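Local coordinates for protein disulphide isomerase (PDB 3FK8) that probably acts as a thiol-disulphide isomerase of the thioredoxin family, exchanging disulphide bonds through a CxxC pair of cysteines, at residues A[4-12]-A[35-45]; A[22-32]-A[94-102]. One frame throughout, in Å; residues are numbered along the deposited sequence.

Contact 1. Residues A[4-12]-A[35-45]; sequences LNLPYDEHA and VFGANWCTDCR. With FMT (formic acid), chain B.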
# COMPACT_ATOMS: atom_id res chain seq x y z
N LEU A 4 -5.10 13.46 14.91
CA LEU A 4 -4.62 12.33 15.69
C LEU A 4 -4.69 11.05 14.85
O LEU A 4 -5.62 10.86 14.07
CB LEU A 4 -5.45 12.20 16.99
CG LEU A 4 -5.04 11.23 18.10
CD1 LEU A 4 -3.80 11.69 18.89
CD2 LEU A 4 -6.22 10.98 19.06
N ASN A 5 -3.69 10.19 15.00
CA ASN A 5 -3.65 8.87 14.32
C ASN A 5 -3.69 8.86 12.78
O ASN A 5 -4.45 8.11 12.16
CB ASN A 5 -4.70 7.94 14.93
CG ASN A 5 -4.54 7.82 16.42
OD1 ASN A 5 -3.46 8.10 16.94
ND2 ASN A 5 -5.59 7.44 17.12
N LEU A 6 -2.85 9.68 12.18
CA LEU A 6 -2.66 9.75 10.72
C LEU A 6 -2.23 8.43 10.08
O LEU A 6 -1.40 7.71 10.63
CB LEU A 6 -1.61 10.82 10.43
CG LEU A 6 -2.00 12.21 10.94
CD1 LEU A 6 -0.85 13.19 10.82
CD2 LEU A 6 -3.22 12.72 10.19
N PRO A 7 -2.77 8.12 8.88
CA PRO A 7 -2.35 6.80 8.33
C PRO A 7 -0.89 6.70 7.88
O PRO A 7 -0.29 5.64 7.95
CB PRO A 7 -3.29 6.59 7.13
CG PRO A 7 -3.95 7.95 6.89
CD PRO A 7 -3.88 8.75 8.14
N TYR A 8 -0.31 7.82 7.45
CA TYR A 8 1.06 7.84 6.98
C TYR A 8 1.98 8.49 8.00
O TYR A 8 1.64 9.52 8.60
CB TYR A 8 1.14 8.55 5.63
CG TYR A 8 0.43 7.74 4.55
CD1 TYR A 8 1.12 6.81 3.80
CD2 TYR A 8 -0.93 7.87 4.35
CE1 TYR A 8 0.48 6.05 2.86
CE2 TYR A 8 -1.59 7.08 3.41
CZ TYR A 8 -0.88 6.19 2.67
OH TYR A 8 -1.51 5.41 1.74
N ASP A 9 3.16 7.92 8.14
CA ASP A 9 4.14 8.44 9.07
C ASP A 9 5.12 9.27 8.28
O ASP A 9 5.99 8.73 7.57
CB ASP A 9 4.86 7.30 9.79
CG ASP A 9 5.89 7.79 10.83
OD1 ASP A 9 6.07 9.03 10.99
OD2 ASP A 9 6.50 6.89 11.46
N GLU A 10 4.98 10.58 8.39
CA GLU A 10 5.77 11.50 7.62
C GLU A 10 7.26 11.53 8.02
O GLU A 10 8.09 12.05 7.28
CB GLU A 10 5.15 12.89 7.69
CG GLU A 10 3.68 12.85 7.18
CD GLU A 10 2.94 14.18 7.10
OE1 GLU A 10 3.56 15.26 7.22
OE2 GLU A 10 1.70 14.13 6.90
N HIS A 11 7.58 10.91 9.16
CA HIS A 11 8.92 10.86 9.71
C HIS A 11 9.62 9.54 9.48
O HIS A 11 10.83 9.44 9.79
CB HIS A 11 8.89 11.18 11.22
CG HIS A 11 8.26 12.49 11.52
ND1 HIS A 11 8.74 13.66 10.98
CD2 HIS A 11 7.08 12.80 12.11
CE1 HIS A 11 7.94 14.65 11.33
NE2 HIS A 11 6.93 14.15 12.01
N ALA A 12 8.90 8.55 8.94
CA ALA A 12 9.47 7.23 8.77
C ALA A 12 10.62 7.23 7.76
O ALA A 12 10.63 7.98 6.77
CB ALA A 12 8.39 6.25 8.36
N VAL A 35 2.01 0.45 0.12
CA VAL A 35 0.88 1.36 -0.09
C VAL A 35 1.41 2.76 -0.09
O VAL A 35 1.91 3.26 0.93
CB VAL A 35 -0.22 1.22 0.99
CG1 VAL A 35 -1.40 2.07 0.62
CG2 VAL A 35 -0.60 -0.26 1.18
N PHE A 36 1.38 3.39 -1.27
CA PHE A 36 1.89 4.78 -1.44
C PHE A 36 0.74 5.77 -1.32
O PHE A 36 -0.28 5.64 -2.01
CB PHE A 36 2.51 4.92 -2.81
CG PHE A 36 3.78 4.14 -3.01
CD1 PHE A 36 5.03 4.79 -2.90
CD2 PHE A 36 3.76 2.78 -3.31
CE1 PHE A 36 6.21 4.06 -3.09
CE2 PHE A 36 4.97 2.07 -3.50
CZ PHE A 36 6.14 2.69 -3.40
N GLY A 37 0.89 6.79 -0.49
CA GLY A 37 -0.19 7.74 -0.30
C GLY A 37 0.28 8.88 0.57
O GLY A 37 1.49 9.07 0.80
N ALA A 38 -0.66 9.66 1.10
CA ALA A 38 -0.31 10.78 1.94
C ALA A 38 -1.52 11.12 2.78
O ALA A 38 -2.67 10.86 2.41
CB ALA A 38 0.10 11.99 1.12
N ASN A 39 -1.30 11.83 3.89
CA ASN A 39 -2.38 12.15 4.82
C ASN A 39 -3.37 13.18 4.30
O ASN A 39 -4.51 13.17 4.75
CB ASN A 39 -1.78 12.61 6.16
CG ASN A 39 -1.08 11.49 6.88
OD1 ASN A 39 -1.53 10.35 6.88
ND2 ASN A 39 0.06 11.79 7.48
N TRP A 40 -2.95 14.03 3.37
CA TRP A 40 -3.85 15.04 2.81
C TRP A 40 -4.86 14.44 1.87
O TRP A 40 -5.84 15.11 1.54
CB TRP A 40 -3.07 16.16 2.09
CG TRP A 40 -2.28 15.67 0.95
CD1 TRP A 40 -0.92 15.36 0.95
CD2 TRP A 40 -2.74 15.42 -0.40
NE1 TRP A 40 -0.54 14.93 -0.30
CE2 TRP A 40 -1.63 14.93 -1.15
CE3 TRP A 40 -3.98 15.53 -1.05
CZ2 TRP A 40 -1.73 14.59 -2.51
CZ3 TRP A 40 -4.07 15.21 -2.38
CH2 TRP A 40 -2.95 14.73 -3.11
N CYS A 41 -4.62 13.22 1.38
CA CYS A 41 -5.45 12.66 0.34
C CYS A 41 -6.64 11.88 0.88
O CYS A 41 -6.48 10.89 1.62
CB CYS A 41 -4.60 11.78 -0.50
SG CYS A 41 -5.61 10.89 -1.78
N THR A 42 -7.83 12.38 0.58
CA THR A 42 -9.03 11.79 1.15
C THR A 42 -9.21 10.35 0.66
O THR A 42 -9.73 9.53 1.40
CB THR A 42 -10.27 12.70 0.94
OG1 THR A 42 -10.57 12.86 -0.46
CG2 THR A 42 -9.98 14.04 1.55
N ASP A 43 -8.80 10.02 -0.58
CA ASP A 43 -8.86 8.64 -1.02
C ASP A 43 -7.92 7.73 -0.26
O ASP A 43 -8.25 6.59 0.08
CB ASP A 43 -8.62 8.57 -2.52
CG ASP A 43 -9.66 9.36 -3.26
OD1 ASP A 43 -10.83 8.85 -3.38
OD2 ASP A 43 -9.38 10.49 -3.68
N CYS A 44 -6.74 8.26 0.09
CA CYS A 44 -5.81 7.48 0.91
C CYS A 44 -6.35 7.24 2.31
O CYS A 44 -6.20 6.14 2.86
CB CYS A 44 -4.50 8.21 1.05
SG CYS A 44 -3.56 8.40 -0.51
N ARG A 45 -6.98 8.27 2.89
CA ARG A 45 -7.56 8.10 4.20
C ARG A 45 -8.71 7.09 4.17
O ARG A 45 -8.86 6.27 5.06
CB ARG A 45 -8.06 9.43 4.76
CG ARG A 45 -6.90 10.45 4.98
CD ARG A 45 -7.29 11.68 5.84
NE ARG A 45 -8.49 12.36 5.32
CZ ARG A 45 -8.50 13.38 4.46
NH1 ARG A 45 -7.38 13.88 3.97
NH2 ARG A 45 -9.65 13.92 4.08
C FMT B . -7.68 14.73 -2.06
O1 FMT B . -7.98 15.13 -0.92
O2 FMT B . -7.73 13.56 -2.47
O HOH W 1 -3.95 4.51 2.35
O HOH W 2 1.36 12.76 4.34
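A buried, polar loop-to-loop contact joins Tyr8 and its neighbours, in the irregular chain ahead of helix 14-28, to Asn39 and Gly37 where strand 32-37 runs out toward helix 42-51. The carboxamide of Asn39 pairs with both backbone polar atoms of Tyr8: OD1 takes Tyr8 N at 2.9 Å on a lone pair in the carbonyl plane, while ND2 gives a nearly straight bond (171°) to Tyr8 O. The second proton of ND2 goes to Glu10 OE2, also at 2.9 Å, on the anti side of the carboxylate. With CG beside its backbone N (chi1 -68°), Asn39 turns its amide to the loop, and these three bonds fix the amide's rotation. Water 2 connects Glu10 OE2 with Asn39 N.

The Tyr8 ring lies with one face on the backbone of Gly37 and Ala38, Gly37 C lying over the ring centre, 3.5 Å above its plane. Its hydroxyl reaches Gly37 CA and Val35 CG1, and is linked through water 1 to Cys44 O. The type I turn from Ala38 to Cys41 leads into a CxxC at a helix start, consistent with the active-site motif of the thioredoxin family; here Cys41 and Cys44 are free thiols. Cys41 SG caps the helix, accepting from Cys44 N at 3.4 Å, and Cys44 SG accepts from Ala38 N. Cys44 CB touches Tyr8 CE2 at 3.9 Å, its sulfur lying obliquely to the ring. A formic acid molecule, probably from the crystallisation liquor, is bound by Thr42 N beside Cys41.

Contact 2. Residues A[22-32]-A[94-102]; sequences LAAGKRTHKPT and AVVVVNSDG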
# COMPACT_ATOMS: atom_id res chain seq x y z
N LEU A 22 10.17 -6.56 3.46
CA LEU A 22 10.59 -7.54 2.47
C LEU A 22 11.33 -8.71 3.13
O LEU A 22 11.16 -9.87 2.73
CB LEU A 22 11.40 -6.91 1.31
CG LEU A 22 10.62 -5.92 0.42
CD1 LEU A 22 11.63 -5.31 -0.53
CD2 LEU A 22 9.53 -6.56 -0.39
N ALA A 23 12.11 -8.42 4.18
CA ALA A 23 12.80 -9.47 4.91
C ALA A 23 11.78 -10.39 5.61
O ALA A 23 11.93 -11.62 5.65
CB ALA A 23 13.78 -8.87 5.92
N ALA A 24 10.72 -9.77 6.13
CA ALA A 24 9.65 -10.51 6.81
C ALA A 24 8.89 -11.37 5.81
O ALA A 24 8.53 -12.51 6.13
CB ALA A 24 8.70 -9.54 7.50
N GLY A 25 8.62 -10.83 4.62
CA GLY A 25 7.98 -11.60 3.56
C GLY A 25 8.79 -12.78 3.10
O GLY A 25 8.24 -13.84 2.83
N LYS A 26 10.10 -12.58 2.95
CA LYS A 26 10.96 -13.72 2.60
C LYS A 26 10.90 -14.80 3.69
O LYS A 26 10.73 -15.98 3.38
CB LYS A 26 12.39 -13.26 2.37
CG LYS A 26 13.39 -14.39 2.35
CD LYS A 26 14.76 -13.81 2.42
CE LYS A 26 15.03 -12.91 1.23
NZ LYS A 26 15.60 -13.68 0.08
N ARG A 27 11.01 -14.38 4.95
CA ARG A 27 10.98 -15.28 6.11
C ARG A 27 9.67 -16.06 6.20
O ARG A 27 9.68 -17.28 6.45
CB ARG A 27 11.16 -14.45 7.38
CG ARG A 27 11.25 -15.25 8.65
CD ARG A 27 11.23 -14.33 9.86
NE ARG A 27 9.90 -13.80 10.15
CZ ARG A 27 9.65 -12.51 10.41
NH1 ARG A 27 10.65 -11.63 10.43
NH2 ARG A 27 8.41 -12.11 10.67
N THR A 28 8.55 -15.38 6.01
CA THR A 28 7.22 -15.98 6.15
C THR A 28 6.66 -16.55 4.84
O THR A 28 5.56 -17.14 4.83
CB THR A 28 6.21 -14.96 6.74
OG1 THR A 28 6.03 -13.88 5.82
CG2 THR A 28 6.68 -14.43 8.09
N HIS A 29 7.39 -16.35 3.74
CA HIS A 29 6.94 -16.73 2.39
C HIS A 29 5.61 -16.06 2.04
O HIS A 29 4.64 -16.69 1.61
CB HIS A 29 6.83 -18.26 2.21
CG HIS A 29 6.84 -18.69 0.78
ND1 HIS A 29 7.81 -18.29 -0.12
CD2 HIS A 29 6.02 -19.52 0.08
CE1 HIS A 29 7.57 -18.82 -1.31
NE2 HIS A 29 6.48 -19.57 -1.22
N LYS A 30 5.56 -14.76 2.30
CA LYS A 30 4.40 -13.94 1.95
C LYS A 30 4.82 -12.78 1.07
O LYS A 30 5.94 -12.29 1.16
CB LYS A 30 3.74 -13.36 3.19
CG LYS A 30 3.00 -14.38 4.04
CD LYS A 30 2.83 -13.84 5.42
CE LYS A 30 1.68 -12.90 5.50
NZ LYS A 30 1.24 -12.78 6.92
N PRO A 31 3.92 -12.37 0.17
CA PRO A 31 4.17 -11.11 -0.56
C PRO A 31 4.09 -9.90 0.38
O PRO A 31 3.46 -9.95 1.46
CB PRO A 31 3.01 -11.09 -1.56
CG PRO A 31 1.92 -11.88 -0.94
CD PRO A 31 2.59 -12.94 -0.12
N THR A 32 4.73 -8.82 -0.04
CA THR A 32 4.67 -7.55 0.67
C THR A 32 3.83 -6.56 -0.13
O THR A 32 3.94 -6.46 -1.35
CB THR A 32 6.07 -6.99 0.85
OG1 THR A 32 6.83 -7.92 1.63
CG2 THR A 32 6.07 -5.61 1.54
N ALA A 94 -1.82 4.24 -4.25
CA ALA A 94 -1.32 3.26 -5.23
C ALA A 94 -0.64 2.15 -4.50
O ALA A 94 -0.12 2.34 -3.41
CB ALA A 94 -0.37 3.93 -6.20
N VAL A 95 -0.65 0.95 -5.08
CA VAL A 95 -0.03 -0.18 -4.41
C VAL A 95 0.95 -0.91 -5.32
O VAL A 95 0.81 -0.89 -6.55
CB VAL A 95 -1.03 -1.15 -3.71
CG1 VAL A 95 -2.00 -0.43 -2.65
CG2 VAL A 95 -1.86 -1.76 -4.69
N VAL A 96 1.93 -1.53 -4.67
CA VAL A 96 2.84 -2.48 -5.32
C VAL A 96 2.77 -3.76 -4.50
O VAL A 96 2.84 -3.72 -3.29
CB VAL A 96 4.31 -1.95 -5.35
CG1 VAL A 96 5.26 -2.95 -6.01
CG2 VAL A 96 4.36 -0.63 -6.03
N VAL A 97 2.67 -4.91 -5.18
CA VAL A 97 2.75 -6.21 -4.51
C VAL A 97 4.14 -6.74 -4.91
O VAL A 97 4.45 -6.86 -6.10
CB VAL A 97 1.65 -7.18 -5.03
CG1 VAL A 97 1.82 -8.59 -4.45
CG2 VAL A 97 0.26 -6.60 -4.76
N VAL A 98 4.97 -7.03 -3.92
CA VAL A 98 6.29 -7.60 -4.18
C VAL A 98 6.23 -9.05 -3.68
O VAL A 98 5.84 -9.30 -2.53
CB VAL A 98 7.38 -6.80 -3.40
CG1 VAL A 98 8.81 -7.27 -3.74
CG2 VAL A 98 7.20 -5.30 -3.72
N ASN A 99 6.68 -9.99 -4.50
CA ASN A 99 6.68 -11.39 -4.09
C ASN A 99 7.73 -11.62 -3.03
O ASN A 99 8.58 -10.78 -2.74
CB ASN A 99 6.96 -12.31 -5.28
CG ASN A 99 5.78 -12.41 -6.20
OD1 ASN A 99 4.61 -12.32 -5.78
ND2 ASN A 99 6.07 -12.58 -7.47
N SER A 100 7.65 -12.82 -2.45
CA SER A 100 8.50 -13.18 -1.32
C SER A 100 9.98 -13.21 -1.70
O SER A 100 10.83 -13.16 -0.83
CB SER A 100 8.04 -14.52 -0.72
OG SER A 100 8.03 -15.55 -1.72
N ASP A 101 10.28 -13.29 -3.00
CA ASP A 101 11.65 -13.19 -3.48
C ASP A 101 12.16 -11.77 -3.73
O ASP A 101 13.28 -11.56 -4.20
CB ASP A 101 11.82 -14.03 -4.77
CG ASP A 101 11.15 -13.40 -6.01
OD1 ASP A 101 10.29 -12.47 -5.89
OD2 ASP A 101 11.48 -13.86 -7.15
N GLY A 102 11.35 -10.77 -3.42
CA GLY A 102 11.83 -9.40 -3.58
C GLY A 102 11.54 -8.76 -4.93
O GLY A 102 11.89 -7.59 -5.13
O HOH W 3 10.82 -10.31 -0.06
O HOH W 4 7.60 -10.23 0.24
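Ser100 enters the joint between a helix end and a strand end: its CB lies 3.6 Å from both Gly25 O and Lys30 O, the two carbonyls that frame the turn out of helix 14-28. That turn is a Schellman motif, with His29 at positive phi, Lys30 N bonded to Gly25 O, and a weak bond from His29 N to Lys26 O. The Ser100 hydroxyl sits between the backbone N and the carbonyl carbon (chi1 56°), a rotation that brings OG to 3.2 Å from His29 ND1. Ser100 O meets the last helical turn, where Lys26 CA makes a CA-H...O contact with it at 3.5 Å.

Beyond the turn, Thr32 and Val98 form an antiparallel hydrogen-bonded pair. Thr32 N to Val98 O and Val98 N to Thr32 O are both 2.8 Å long. On the side of the sheet that carries Thr32 and Val98, Leu22 reaches down from the helix and its CD2 presses on Val98 CG1 at 3.5 Å, tighter than usual for two methyls. Pro31 packs more loosely, its CB 4.0 Å from Val97 CG1. Water 4 lies within bonding distance of Lys30 O and Thr32 OG1, and more weakly of Asn99 O; how its protons are shared is not settled. Water 3 bridges Leu22 O and, weakly, Ser100 O.

Past Val98 the chain makes a type I turn from Asn99 to Gly102, where the positive phi of Gly102 suits a residue without a side chain, and continues into strand 104-107. A helix leading by a short turn into a central strand, with strand 94-98, the first of the C-terminal hairpin with 104-107, antiparallel beside it, is characteristic of the thioredoxin fold.

Both contacts involve strand 32-37, at its two ends: contact 2 lies where the strand begins and contact 1 where it runs out toward the CxxC helix, their centres about 21 Å apart on opposite sides of the chain's centre. Strand 94-98 of contact 2 extends to contact 1, since Phe36 N probably bonds to Ala94 O and Phe36 CE2 packs on Val96 CG2 at 3.7 Å. Contact 1 is the more buried and relies on side-chain chemistry, an amide pairing with a loop backbone beside a tyrosine ring. Contact 2, only partly buried, combines one antiparallel backbone pair with aliphatic packing and waters around a helix end.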